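Local coordinates for protein PPR (Rhodospirillum centenum, PDB 1MZU) that probably senses light through its bound 4'-hydroxycinnamic acid, as the photoactive yellow protein domain of a sensor histidine kinase, at residues A[110-115]-A[123-128]. Residues are numbered along the deposited sequence; the frame is centred on the assembly and turned at random.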
ATOM      1  N   VAL A 110       6.185 -10.650  -2.826  1.00 46.34           N
ATOM      2  CA  VAL A 110       6.681  -9.308  -2.461  1.00 40.82           C
ATOM      3  C   VAL A 110       7.083  -9.194  -0.985  1.00 38.83           C
ATOM      4  O   VAL A 110       6.724 -10.034  -0.173  1.00 39.28           O
ATOM      5  CB  VAL A 110       5.615  -8.182  -2.721  1.00 38.66           C
ATOM      6  CG1 VAL A 110       5.400  -7.952  -4.194  1.00 39.15           C
ATOM      7  CG2 VAL A 110       4.271  -8.517  -2.055  1.00 38.36           C
ATOM      8  N   GLN A 111       7.856  -8.158  -0.669  1.00 42.36           N
ATOM      9  CA  GLN A 111       8.275  -7.840   0.700  1.00 42.83           C
ATOM     10  C   GLN A 111       7.553  -6.505   0.930  1.00 40.05           C
ATOM     11  O   GLN A 111       7.584  -5.622   0.068  1.00 36.27           O
ATOM     12  CB  GLN A 111       9.791  -7.623   0.820  1.00 47.57           C
ATOM     13  CG  GLN A 111      10.713  -8.487  -0.059  1.00 56.90           C
ATOM     14  CD  GLN A 111      10.910  -9.907   0.433  1.00 63.24           C
ATOM     15  OE1 GLN A 111      10.412 -10.865  -0.174  1.00 65.21           O
ATOM     16  NE2 GLN A 111      11.677 -10.060   1.517  1.00 66.14           N
ATOM     17  N   ILE A 112       6.865  -6.380   2.060  1.00 35.26           N
ATOM     18  CA  ILE A 112       6.095  -5.171   2.372  1.00 36.66           C
ATOM     19  C   ILE A 112       6.734  -4.428   3.537  1.00 35.44           C
ATOM     20  O   ILE A 112       7.188  -5.047   4.491  1.00 35.20           O
ATOM     21  CB  ILE A 112       4.605  -5.537   2.744  1.00 35.77           C
ATOM     22  CG1 ILE A 112       3.918  -6.314   1.611  1.00 34.77           C
ATOM     23  CG2 ILE A 112       3.794  -4.300   3.157  1.00 31.20           C
ATOM     24  CD1 ILE A 112       3.735  -5.568   0.300  1.00 32.27           C
ATOM     25  N   ARG A 113       6.743  -3.103   3.446  1.00 36.95           N
ATOM     26  CA  ARG A 113       7.260  -2.218   4.486  1.00 38.40           C
ATOM     27  C   ARG A 113       6.175  -1.169   4.709  1.00 36.23           C
ATOM     28  O   ARG A 113       5.837  -0.421   3.790  1.00 39.48           O
ATOM     29  CB  ARG A 113       8.584  -1.559   4.054  1.00 41.84           C
ATOM     30  CG  ARG A 113       9.153  -0.485   5.017  1.00 51.35           C
ATOM     31  CD  ARG A 113       9.591  -1.047   6.375  1.00 58.26           C
ATOM     32  NE  ARG A 113       9.867   0.028   7.332  1.00 65.15           N
ATOM     33  CZ  ARG A 113      10.534  -0.113   8.478  1.00 65.98           C
ATOM     34  NH1 ARG A 113      11.014  -1.293   8.849  1.00 67.35           N
ATOM     35  NH2 ARG A 113      10.745   0.946   9.247  1.00 67.83           N
ATOM     36  N   MET A 114       5.622  -1.146   5.919  1.00 32.17           N
ATOM     37  CA  MET A 114       4.561  -0.202   6.304  1.00 37.05           C
ATOM     38  C   MET A 114       5.073   0.779   7.349  1.00 36.14           C
ATOM     39  O   MET A 114       5.742   0.366   8.295  1.00 37.31           O
ATOM     40  CB  MET A 114       3.370  -0.947   6.914  1.00 38.44           C
ATOM     41  CG  MET A 114       2.547  -1.774   5.965  1.00 39.18           C
ATOM     42  SD  MET A 114       1.020  -2.315   6.736  1.00 40.49           S
ATOM     43  CE  MET A 114      -0.071  -1.554   5.704  1.00 37.28           C
ATOM     44  N   GLN A 115       4.745   2.061   7.186  1.00 36.88           N
ATOM     45  CA  GLN A 115       5.159   3.124   8.117  1.00 43.07           C
ATOM     46  C   GLN A 115       4.351   4.419   8.014  1.00 45.53           C
ATOM     47  O   GLN A 115       3.609   4.612   7.052  1.00 47.01           O
ATOM     48  CB  GLN A 115       6.670   3.432   8.012  1.00 45.96           C
ATOM     49  CG  GLN A 115       7.190   3.789   6.618  1.00 49.77           C
ATOM     50  CD  GLN A 115       8.673   4.106   6.638  1.00 51.53           C
ATOM     51  OE1 GLN A 115       9.515   3.228   6.427  1.00 51.36           O
ATOM     52  NE2 GLN A 115       9.001   5.367   6.894  1.00 53.54           N
ATOM     53  N   TYR A 123      -0.409   7.384   5.862  1.00 38.79           N
ATOM     54  CA  TYR A 123       0.474   6.228   6.040  1.00 37.97           C
ATOM     55  C   TYR A 123       0.985   5.693   4.709  1.00 38.25           C
ATOM     56  O   TYR A 123       0.294   5.763   3.694  1.00 39.19           O
ATOM     57  CB  TYR A 123      -0.266   5.097   6.780  1.00 36.52           C
ATOM     58  CG  TYR A 123      -0.888   5.507   8.095  1.00 36.99           C
ATOM     59  CD1 TYR A 123      -2.230   5.959   8.151  1.00 37.92           C
ATOM     60  CD2 TYR A 123      -0.123   5.533   9.281  1.00 36.58           C
ATOM     61  CE1 TYR A 123      -2.794   6.443   9.364  1.00 38.69           C
ATOM     62  CE2 TYR A 123      -0.683   6.015  10.508  1.00 38.93           C
ATOM     63  CZ  TYR A 123      -2.013   6.469  10.534  1.00 39.88           C
ATOM     64  OH  TYR A 123      -2.558   6.958  11.702  1.00 37.92           O
ATOM     65  N   TRP A 124       2.166   5.090   4.750  1.00 33.91           N
ATOM     66  CA  TRP A 124       2.818   4.540   3.572  1.00 33.97           C
ATOM     67  C   TRP A 124       2.936   3.033   3.562  1.00 32.15           C
ATOM     68  O   TRP A 124       3.154   2.402   4.600  1.00 31.61           O
ATOM     69  CB  TRP A 124       4.227   5.104   3.426  1.00 36.82           C
ATOM     70  CG  TRP A 124       4.288   6.509   2.974  1.00 37.54           C
ATOM     71  CD1 TRP A 124       4.562   7.594   3.736  1.00 35.19           C
ATOM     72  CD2 TRP A 124       4.054   6.991   1.650  1.00 38.94           C
ATOM     73  NE1 TRP A 124       4.505   8.741   2.982  1.00 39.57           N
ATOM     74  CE2 TRP A 124       4.199   8.402   1.690  1.00 40.26           C
ATOM     75  CE3 TRP A 124       3.740   6.370   0.424  1.00 37.99           C
ATOM     76  CZ2 TRP A 124       4.031   9.213   0.544  1.00 40.27           C
ATOM     77  CZ3 TRP A 124       3.571   7.171  -0.721  1.00 37.83           C
ATOM     78  CH2 TRP A 124       3.720   8.582  -0.648  1.00 40.26           C
ATOM     79  N   ILE A 125       2.803   2.478   2.362  1.00 27.06           N
ATOM     80  CA  ILE A 125       2.916   1.048   2.121  1.00 29.08           C
ATOM     81  C   ILE A 125       3.908   0.922   0.949  1.00 31.62           C
ATOM     82  O   ILE A 125       3.624   1.399  -0.160  1.00 28.11           O
ATOM     83  CB  ILE A 125       1.540   0.397   1.727  1.00 28.86           C
ATOM     84  CG1 ILE A 125       0.465   0.703   2.782  1.00 28.87           C
ATOM     85  CG2 ILE A 125       1.717  -1.124   1.541  1.00 26.78           C
ATOM     86  CD1 ILE A 125      -0.988   0.443   2.362  1.00 34.12           C
ATOM     87  N   PHE A 126       5.076   0.332   1.217  1.00 27.56           N
ATOM     88  CA  PHE A 126       6.111   0.125   0.203  1.00 27.36           C
ATOM     89  C   PHE A 126       6.125  -1.322  -0.224  1.00 29.75           C
ATOM     90  O   PHE A 126       6.043  -2.230   0.607  1.00 29.80           O
ATOM     91  CB  PHE A 126       7.491   0.559   0.707  1.00 30.52           C
ATOM     92  CG  PHE A 126       7.567   2.012   1.067  1.00 32.01           C
ATOM     93  CD1 PHE A 126       7.375   2.995   0.082  1.00 35.85           C
ATOM     94  CD2 PHE A 126       7.788   2.410   2.397  1.00 35.19           C
ATOM     95  CE1 PHE A 126       7.396   4.369   0.406  1.00 35.71           C
ATOM     96  CE2 PHE A 126       7.815   3.784   2.746  1.00 38.36           C
ATOM     97  CZ  PHE A 126       7.615   4.772   1.741  1.00 38.04           C
ATOM     98  N   VAL A 127       6.212  -1.542  -1.531  1.00 30.99           N
ATOM     99  CA  VAL A 127       6.157  -2.897  -2.102  1.00 34.59           C
ATOM    100  C   VAL A 127       7.414  -3.210  -2.932  1.00 35.83           C
ATOM    101  O   VAL A 127       7.710  -2.506  -3.892  1.00 38.75           O
ATOM    102  CB  VAL A 127       4.881  -3.023  -3.020  1.00 29.81           C
ATOM    103  CG1 VAL A 127       4.734  -4.406  -3.602  1.00 31.15           C
ATOM    104  CG2 VAL A 127       3.607  -2.659  -2.263  1.00 30.99           C
ATOM    105  N   ARG A 128       8.134  -4.275  -2.590  1.00 38.23           N
ATOM    106  CA  ARG A 128       9.305  -4.617  -3.383  1.00 43.43           C
ATOM    107  C   ARG A 128       9.363  -6.031  -3.931  1.00 44.58           C
ATOM    108  O   ARG A 128       9.069  -6.991  -3.216  1.00 44.02           O
ATOM    109  CB  ARG A 128      10.626  -4.195  -2.712  1.00 48.05           C
ATOM    110  CG  ARG A 128      10.960  -4.808  -1.373  1.00 50.67           C
ATOM    111  CD  ARG A 128      12.246  -4.207  -0.788  1.00 55.54           C
ATOM    112  NE  ARG A 128      11.998  -2.942  -0.090  1.00 60.17           N
ATOM    113  CZ  ARG A 128      11.487  -2.834   1.139  1.00 59.58           C
ATOM    114  NH1 ARG A 128      11.161  -3.919   1.836  1.00 57.68           N
ATOM    115  NH2 ARG A 128      11.283  -1.634   1.667  1.00 60.14           N
TER
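R128 sets its CG between backbone N and carbonyl carbon (chi1 61°), then turns about its CG–CD bond (chi3 83°), which folds the side chain back across the neighbouring strand toward Q111 and R113. R128 CG rests on Q111 CB at 3.8 Å, and farther out R128 NH2 meets R113 CB at 3.6 Å; the guanidinium thus lies against aliphatic carbon. R128 NH2 stays 6.1 Å from R113 NE, so the two like charges do not touch. Cut back to an alanine here, the chain would probably leave the CB methylenes of Q111 and R113 without their cover. R113, its CG anti to the backbone N (chi1 174°), lies beside R128, and its NH2 makes a salt bridge with D94 of strand 94-102. Next along this face, the F126 ring takes Q115 at its edge, F126 CE2 to Q115 CG 3.9 Å, with the Q115 amide turned nearly perpendicular to the ring. The other face is apolar: V110 CG1 touches V127 CG1 at 3.7 Å, I112 lies beside V127 and I125, and M114 CE reaches I125 CG1 at 3.7 Å. Phenylalanines of helix 78-89 pack against I112 and M114 there. Between the faces, Q111–R128, R113–F126 and Q115–W124 are hydrogen-bonded pairs, two bonds each. Together the segments form an antiparallel beta hairpin, strand 122-128 in the middle of the five-stranded PAS-fold sheet and 107-116 between it and strand 94-102, with V127 near the 4'-hydroxycinnamic acid chromophore.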